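Protein mini spindles (Drosophila melanogaster, PDB 5VJC) probably binds tubulin through its TOG domains, promoting microtubule dynamics and formation of the mitotic spindle. Local coordinates at residues 185-199 with 223-237. Numbering follows the deposited sequence.
Sequences ARQRTECLDELTFLI and DNSVRNAALNCIVQV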
loop_
_atom_site.group_PDB
_atom_site.type_symbol
_atom_site.label_atom_id
_atom_site.label_comp_id
_atom_site.label_asym_id
_atom_site.label_seq_id
_atom_site.Cartn_x
_atom_site.Cartn_y
_atom_site.Cartn_z
ATOM N N ALA A 185 -9.657 10.670 -9.909
ATOM C CA ALA A 185 -10.794 10.772 -9.003
ATOM C C ALA A 185 -11.120 9.440 -8.333
ATOM O O ALA A 185 -11.551 9.431 -7.200
ATOM C CB ALA A 185 -12.028 11.308 -9.735
ATOM N N ARG A 186 -10.923 8.325 -9.026
ATOM C CA ARG A 186 -11.181 7.034 -8.394
ATOM C C ARG A 186 -10.187 6.787 -7.258
ATOM O O ARG A 186 -10.561 6.228 -6.225
ATOM C CB ARG A 186 -11.113 5.881 -9.398
ATOM C CG ARG A 186 -11.697 4.587 -8.824
ATOM C CD ARG A 186 -11.739 3.422 -9.833
ATOM N NE ARG A 186 -12.228 3.804 -11.159
ATOM C CZ ARG A 186 -11.433 3.985 -12.217
ATOM N NH1 ARG A 186 -10.119 3.816 -12.096
ATOM N NH2 ARG A 186 -11.945 4.335 -13.391
ATOM N N GLN A 187 -8.923 7.186 -7.458
ATOM C CA GLN A 187 -7.925 7.108 -6.391
ATOM C C GLN A 187 -8.376 7.915 -5.182
ATOM O O GLN A 187 -8.340 7.416 -4.057
ATOM C CB GLN A 187 -6.556 7.611 -6.866
ATOM C CG GLN A 187 -5.439 7.429 -5.858
ATOM C CD GLN A 187 -5.088 5.968 -5.621
ATOM O OE1 GLN A 187 -5.607 5.077 -6.292
ATOM N NE2 GLN A 187 -4.202 5.719 -4.661
ATOM N N ARG A 188 -8.813 9.155 -5.411
ATOM C CA ARG A 188 -9.279 9.987 -4.291
ATOM C C ARG A 188 -10.477 9.333 -3.593
ATOM O O ARG A 188 -10.524 9.250 -2.365
ATOM C CB ARG A 188 -9.633 11.405 -4.759
ATOM C CG ARG A 188 -8.433 12.176 -5.328
ATOM C CD ARG A 188 -8.690 13.682 -5.406
ATOM N NE ARG A 188 -9.801 14.038 -6.283
ATOM C CZ ARG A 188 -9.729 14.050 -7.612
ATOM N NH1 ARG A 188 -8.593 13.715 -8.222
ATOM N NH2 ARG A 188 -10.789 14.394 -8.342
ATOM N N THR A 189 -11.417 8.818 -4.379
ATOM C CA THR A 189 -12.596 8.164 -3.817
ATOM C C THR A 189 -12.247 6.946 -2.952
ATOM O O THR A 189 -12.752 6.807 -1.835
ATOM C CB THR A 189 -13.562 7.721 -4.917
ATOM O OG1 THR A 189 -13.886 8.852 -5.735
ATOM C CG2 THR A 189 -14.837 7.135 -4.315
ATOM N N GLU A 190 -11.394 6.066 -3.466
ATOM C CA GLU A 190 -11.082 4.830 -2.749
ATOM C C GLU A 190 -10.238 5.103 -1.508
ATOM O O GLU A 190 -10.412 4.452 -0.472
ATOM C CB GLU A 190 -10.371 3.829 -3.677
ATOM C CG GLU A 190 -11.268 3.272 -4.798
ATOM C CD GLU A 190 -12.417 2.400 -4.267
ATOM O OE1 GLU A 190 -12.393 2.047 -3.070
ATOM O OE2 GLU A 190 -13.333 2.070 -5.050
ATOM N N CYS A 191 -9.351 6.093 -1.587
ATOM C CA CYS A 191 -8.579 6.470 -0.410
ATOM C C CYS A 191 -9.500 7.059 0.651
ATOM O O CYS A 191 -9.364 6.739 1.830
ATOM C CB CYS A 191 -7.447 7.444 -0.767
ATOM S SG CYS A 191 -6.038 6.623 -1.585
ATOM N N LEU A 192 -10.458 7.890 0.245
ATOM C CA LEU A 192 -11.433 8.405 1.218
ATOM C C LEU A 192 -12.219 7.289 1.934
ATOM O O LEU A 192 -12.329 7.308 3.162
ATOM C CB LEU A 192 -12.402 9.373 0.540
ATOM C CG LEU A 192 -11.808 10.752 0.241
ATOM C CD1 LEU A 192 -12.623 11.489 -0.855
ATOM C CD2 LEU A 192 -11.686 11.583 1.522
ATOM N N ASP A 193 -12.741 6.320 1.179
ATOM C CA ASP A 193 -13.404 5.145 1.761
ATOM C C ASP A 193 -12.469 4.368 2.715
ATOM O O ASP A 193 -12.902 3.851 3.747
ATOM C CB ASP A 193 -13.916 4.193 0.657
ATOM C CG ASP A 193 -15.113 4.759 -0.121
ATOM O OD1 ASP A 193 -15.677 5.792 0.289
ATOM O OD2 ASP A 193 -15.488 4.158 -1.152
ATOM N N GLU A 194 -11.190 4.276 2.374
ATOM C CA GLU A 194 -10.251 3.590 3.250
ATOM C C GLU A 194 -10.038 4.386 4.536
ATOM O O GLU A 194 -9.971 3.812 5.627
ATOM C CB GLU A 194 -8.920 3.337 2.524
ATOM C CG GLU A 194 -8.067 2.250 3.204
ATOM C CD GLU A 194 -8.741 0.873 3.209
ATOM O OE1 GLU A 194 -9.736 0.659 2.471
ATOM O OE2 GLU A 194 -8.250 -0.019 3.922
ATOM N N LEU A 195 -9.959 5.711 4.426
ATOM C CA LEU A 195 -9.839 6.532 5.621
ATOM C C LEU A 195 -11.030 6.285 6.553
ATOM O O LEU A 195 -10.866 6.186 7.771
ATOM C CB LEU A 195 -9.727 8.016 5.261
ATOM C CG LEU A 195 -8.426 8.401 4.519
ATOM C CD1 LEU A 195 -8.516 9.776 3.846
ATOM C CD2 LEU A 195 -7.190 8.325 5.452
ATOM N N THR A 196 -12.214 6.155 5.969
ATOM C CA THR A 196 -13.431 5.894 6.739
ATOM C C THR A 196 -13.309 4.551 7.466
ATOM O O THR A 196 -13.630 4.448 8.656
ATOM C CB THR A 196 -14.684 5.891 5.835
ATOM O OG1 THR A 196 -14.752 7.115 5.096
ATOM C CG2 THR A 196 -15.978 5.712 6.663
ATOM N N PHE A 197 -12.833 3.528 6.754
ATOM C CA PHE A 197 -12.638 2.223 7.377
ATOM C C PHE A 197 -11.652 2.319 8.546
ATOM O O PHE A 197 -11.898 1.795 9.640
ATOM C CB PHE A 197 -12.157 1.189 6.350
ATOM C CG PHE A 197 -11.605 -0.069 6.976
ATOM C CD1 PHE A 197 -12.457 -1.097 7.365
ATOM C CD2 PHE A 197 -10.245 -0.211 7.194
ATOM C CE1 PHE A 197 -11.944 -2.247 7.952
ATOM C CE2 PHE A 197 -9.733 -1.359 7.777
ATOM C CZ PHE A 197 -10.588 -2.378 8.147
ATOM N N LEU A 198 -10.541 3.007 8.326
ATOM C CA LEU A 198 -9.512 3.130 9.351
ATOM C C LEU A 198 -9.990 3.913 10.575
ATOM O O LEU A 198 -9.656 3.573 11.718
ATOM C CB LEU A 198 -8.267 3.807 8.763
ATOM C CG LEU A 198 -7.482 2.937 7.788
ATOM C CD1 LEU A 198 -6.375 3.774 7.151
ATOM C CD2 LEU A 198 -6.925 1.703 8.512
ATOM N N ILE A 199 -10.750 4.973 10.335
ATOM C CA ILE A 199 -11.283 5.782 11.441
ATOM C C ILE A 199 -12.329 4.991 12.251
ATOM O O ILE A 199 -12.323 5.030 13.467
ATOM C CB ILE A 199 -11.899 7.093 10.920
ATOM C CG1 ILE A 199 -10.793 7.991 10.357
ATOM C CG2 ILE A 199 -12.634 7.842 12.045
ATOM C CD1 ILE A 199 -11.322 9.208 9.656
ATOM N N ASP A 223 -16.312 15.737 -8.988
ATOM C CA ASP A 223 -16.641 14.331 -9.177
ATOM C C ASP A 223 -17.551 13.868 -8.049
ATOM O O ASP A 223 -17.180 13.928 -6.870
ATOM C CB ASP A 223 -15.365 13.481 -9.241
ATOM C CG ASP A 223 -15.635 12.054 -9.666
ATOM O OD1 ASP A 223 -16.096 11.255 -8.821
ATOM O OD2 ASP A 223 -15.383 11.730 -10.845
ATOM N N ASN A 224 -18.744 13.407 -8.412
ATOM C CA ASN A 224 -19.758 13.040 -7.427
ATOM C C ASN A 224 -19.352 11.867 -6.527
ATOM O O ASN A 224 -19.859 11.728 -5.421
ATOM C CB ASN A 224 -21.081 12.708 -8.128
ATOM C CG ASN A 224 -21.743 13.935 -8.764
ATOM O OD1 ASN A 224 -21.749 15.022 -8.182
ATOM N ND2 ASN A 224 -22.311 13.757 -9.960
ATOM N N SER A 225 -18.446 11.019 -6.999
ATOM C CA SER A 225 -18.022 9.881 -6.188
ATOM C C SER A 225 -17.059 10.327 -5.096
ATOM O O SER A 225 -17.070 9.795 -3.983
ATOM C CB SER A 225 -17.383 8.800 -7.059
ATOM O OG SER A 225 -18.377 8.132 -7.825
ATOM N N VAL A 226 -16.233 11.316 -5.414
ATOM C CA VAL A 226 -15.320 11.872 -4.435
ATOM C C VAL A 226 -16.107 12.620 -3.357
ATOM O O VAL A 226 -15.839 12.480 -2.158
ATOM C CB VAL A 226 -14.293 12.816 -5.089
ATOM C CG1 VAL A 226 -13.318 13.337 -4.057
ATOM C CG2 VAL A 226 -13.531 12.087 -6.217
ATOM N N ARG A 227 -17.076 13.425 -3.791
ATOM C CA ARG A 227 -17.920 14.154 -2.850
ATOM C C ARG A 227 -18.635 13.209 -1.876
ATOM O O ARG A 227 -18.593 13.428 -0.667
ATOM C CB ARG A 227 -18.949 15.021 -3.607
ATOM C CG ARG A 227 -20.004 15.675 -2.705
ATOM C CD ARG A 227 -20.905 16.655 -3.468
ATOM N NE ARG A 227 -21.452 16.078 -4.699
ATOM C CZ ARG A 227 -22.537 15.311 -4.750
ATOM N NH1 ARG A 227 -23.194 15.017 -3.635
ATOM N NH2 ARG A 227 -22.959 14.828 -5.918
ATOM N N ASN A 228 -19.291 12.170 -2.401
ATOM C CA ASN A 228 -20.009 11.216 -1.551
ATOM C C ASN A 228 -19.051 10.487 -0.587
ATOM O O ASN A 228 -19.415 10.189 0.546
ATOM C CB ASN A 228 -20.792 10.187 -2.394
ATOM C CG ASN A 228 -21.899 10.834 -3.257
ATOM O OD1 ASN A 228 -22.385 11.927 -2.957
ATOM N ND2 ASN A 228 -22.291 10.151 -4.332
ATOM N N ALA A 229 -17.823 10.221 -1.022
ATOM C CA ALA A 229 -16.868 9.532 -0.153
ATOM C C ALA A 229 -16.374 10.442 0.972
ATOM O O ALA A 229 -16.215 9.997 2.109
ATOM C CB ALA A 229 -15.690 8.999 -0.969
ATOM N N ALA A 230 -16.136 11.714 0.666
ATOM C CA ALA A 230 -15.644 12.635 1.681
ATOM C C ALA A 230 -16.730 12.896 2.733
ATOM O O ALA A 230 -16.439 12.987 3.931
ATOM C CB ALA A 230 -15.181 13.931 1.048
ATOM N N LEU A 231 -17.972 13.005 2.274
ATOM C CA LEU A 231 -19.117 13.192 3.164
ATOM C C LEU A 231 -19.267 12.030 4.133
ATOM O O LEU A 231 -19.404 12.238 5.333
ATOM C CB LEU A 231 -20.404 13.355 2.361
ATOM C CG LEU A 231 -20.565 14.679 1.611
ATOM C CD1 LEU A 231 -21.778 14.629 0.695
ATOM C CD2 LEU A 231 -20.659 15.829 2.606
ATOM N N ASN A 232 -19.260 10.808 3.604
ATOM C CA ASN A 232 -19.347 9.618 4.449
ATOM C C ASN A 232 -18.240 9.588 5.467
ATOM O O ASN A 232 -18.434 9.141 6.600
ATOM C CB ASN A 232 -19.312 8.347 3.610
ATOM C CG ASN A 232 -20.615 8.095 2.906
ATOM O OD1 ASN A 232 -21.666 8.562 3.349
ATOM N ND2 ASN A 232 -20.565 7.359 1.806
ATOM N N CYS A 233 -17.080 10.104 5.080
ATOM C CA CYS A 233 -15.940 10.065 5.968
ATOM C C CYS A 233 -16.089 11.086 7.098
ATOM O O CYS A 233 -15.783 10.784 8.252
ATOM C CB CYS A 233 -14.638 10.295 5.198
ATOM S SG CYS A 233 -13.200 9.977 6.226
ATOM N N ILE A 234 -16.569 12.282 6.777
ATOM C CA ILE A 234 -16.747 13.311 7.800
ATOM C C ILE A 234 -17.898 12.923 8.731
ATOM O O ILE A 234 -17.831 13.174 9.932
ATOM C CB ILE A 234 -16.995 14.701 7.171
ATOM C CG1 ILE A 234 -15.731 15.165 6.453
ATOM C CG2 ILE A 234 -17.364 15.736 8.232
ATOM C CD1 ILE A 234 -14.504 15.216 7.350
ATOM N N VAL A 235 -18.923 12.280 8.178
ATOM C CA VAL A 235 -20.027 11.765 8.982
ATOM C C VAL A 235 -19.520 10.790 10.054
ATOM O O VAL A 235 -19.896 10.874 11.225
ATOM C CB VAL A 235 -21.086 11.055 8.103
ATOM C CG1 VAL A 235 -21.975 10.152 8.948
ATOM C CG2 VAL A 235 -21.923 12.076 7.343
ATOM N N GLN A 236 -18.644 9.878 9.649
ATOM C CA GLN A 236 -18.066 8.926 10.580
ATOM C C GLN A 236 -17.264 9.667 11.629
ATOM O O GLN A 236 -17.298 9.318 12.826
ATOM C CB GLN A 236 -17.201 7.909 9.833
ATOM C CG GLN A 236 -16.407 7.002 10.727
ATOM C CD GLN A 236 -17.289 6.122 11.600
ATOM O OE1 GLN A 236 -18.056 5.300 11.102
ATOM N NE2 GLN A 236 -17.190 6.306 12.910
ATOM N N VAL A 237 -16.557 10.709 11.202
ATOM C CA VAL A 237 -15.840 11.534 12.160
ATOM C C VAL A 237 -16.857 12.174 13.120
ATOM O O VAL A 237 -16.593 12.289 14.321
ATOM C CB VAL A 237 -14.985 12.618 11.471
ATOM C CG1 VAL A 237 -14.394 13.552 12.486
ATOM C CG2 VAL A 237 -13.863 11.975 10.650
HETATM O O HOH W 1 -15.989 7.190 2.684
#
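Neighbouring near-parallel helices of this HEAT-repeat TOG domain meet where Val226 and Cys233, two helical turns apart, fit as knobs into holes of helix 185-199. The short axes approach to 8.4 Å and cross at 15°, and the small Ala229 lets the helices come near, its CB 3.6 Å from Leu192 CB. Val226 sits among Ala185, Arg188, Thr189 and Leu192; its CG2 comes 3.3 Å from Thr189 OG1, while the Leu192 side chain crosses that of Val226 at about a right angle, CD1 meeting Val226 CG1. Thr189 holds OG1 beside its own backbone N (chi1 -55°), where it hydrogen-bonds back to Ala185 O at 2.8 Å, above the carbonyl plane, and CG2, anti to the backbone N, rests against Ser225 O and Ala229 CB. A serine in place of Thr189 lacks that methyl and would probably leave a gap between the helices where CG2 meets Ser225 O and Ala229 CB. Farther along, Cys233 settles among Leu192, Leu195, Thr196 and Ile199, with SG 4.0 Å from Ile199 CD1, which also meets Val237 CG2; Ile215 of helix 209-217 packs against Leu192, Leu195 and Cys233. No direct hydrogen bond joins the segments. Instead one water accepts from Thr196 OG1 (2.7 Å) and donates to Asp193 OD1 (2.8 Å) and Ala229 O (2.9 Å). The join is thus mainly van der Waals contact, with Val226 and Cys233 as its knobs, and the water links polar groups of both helices, giving Ala229 O a further donor besides Cys233 N.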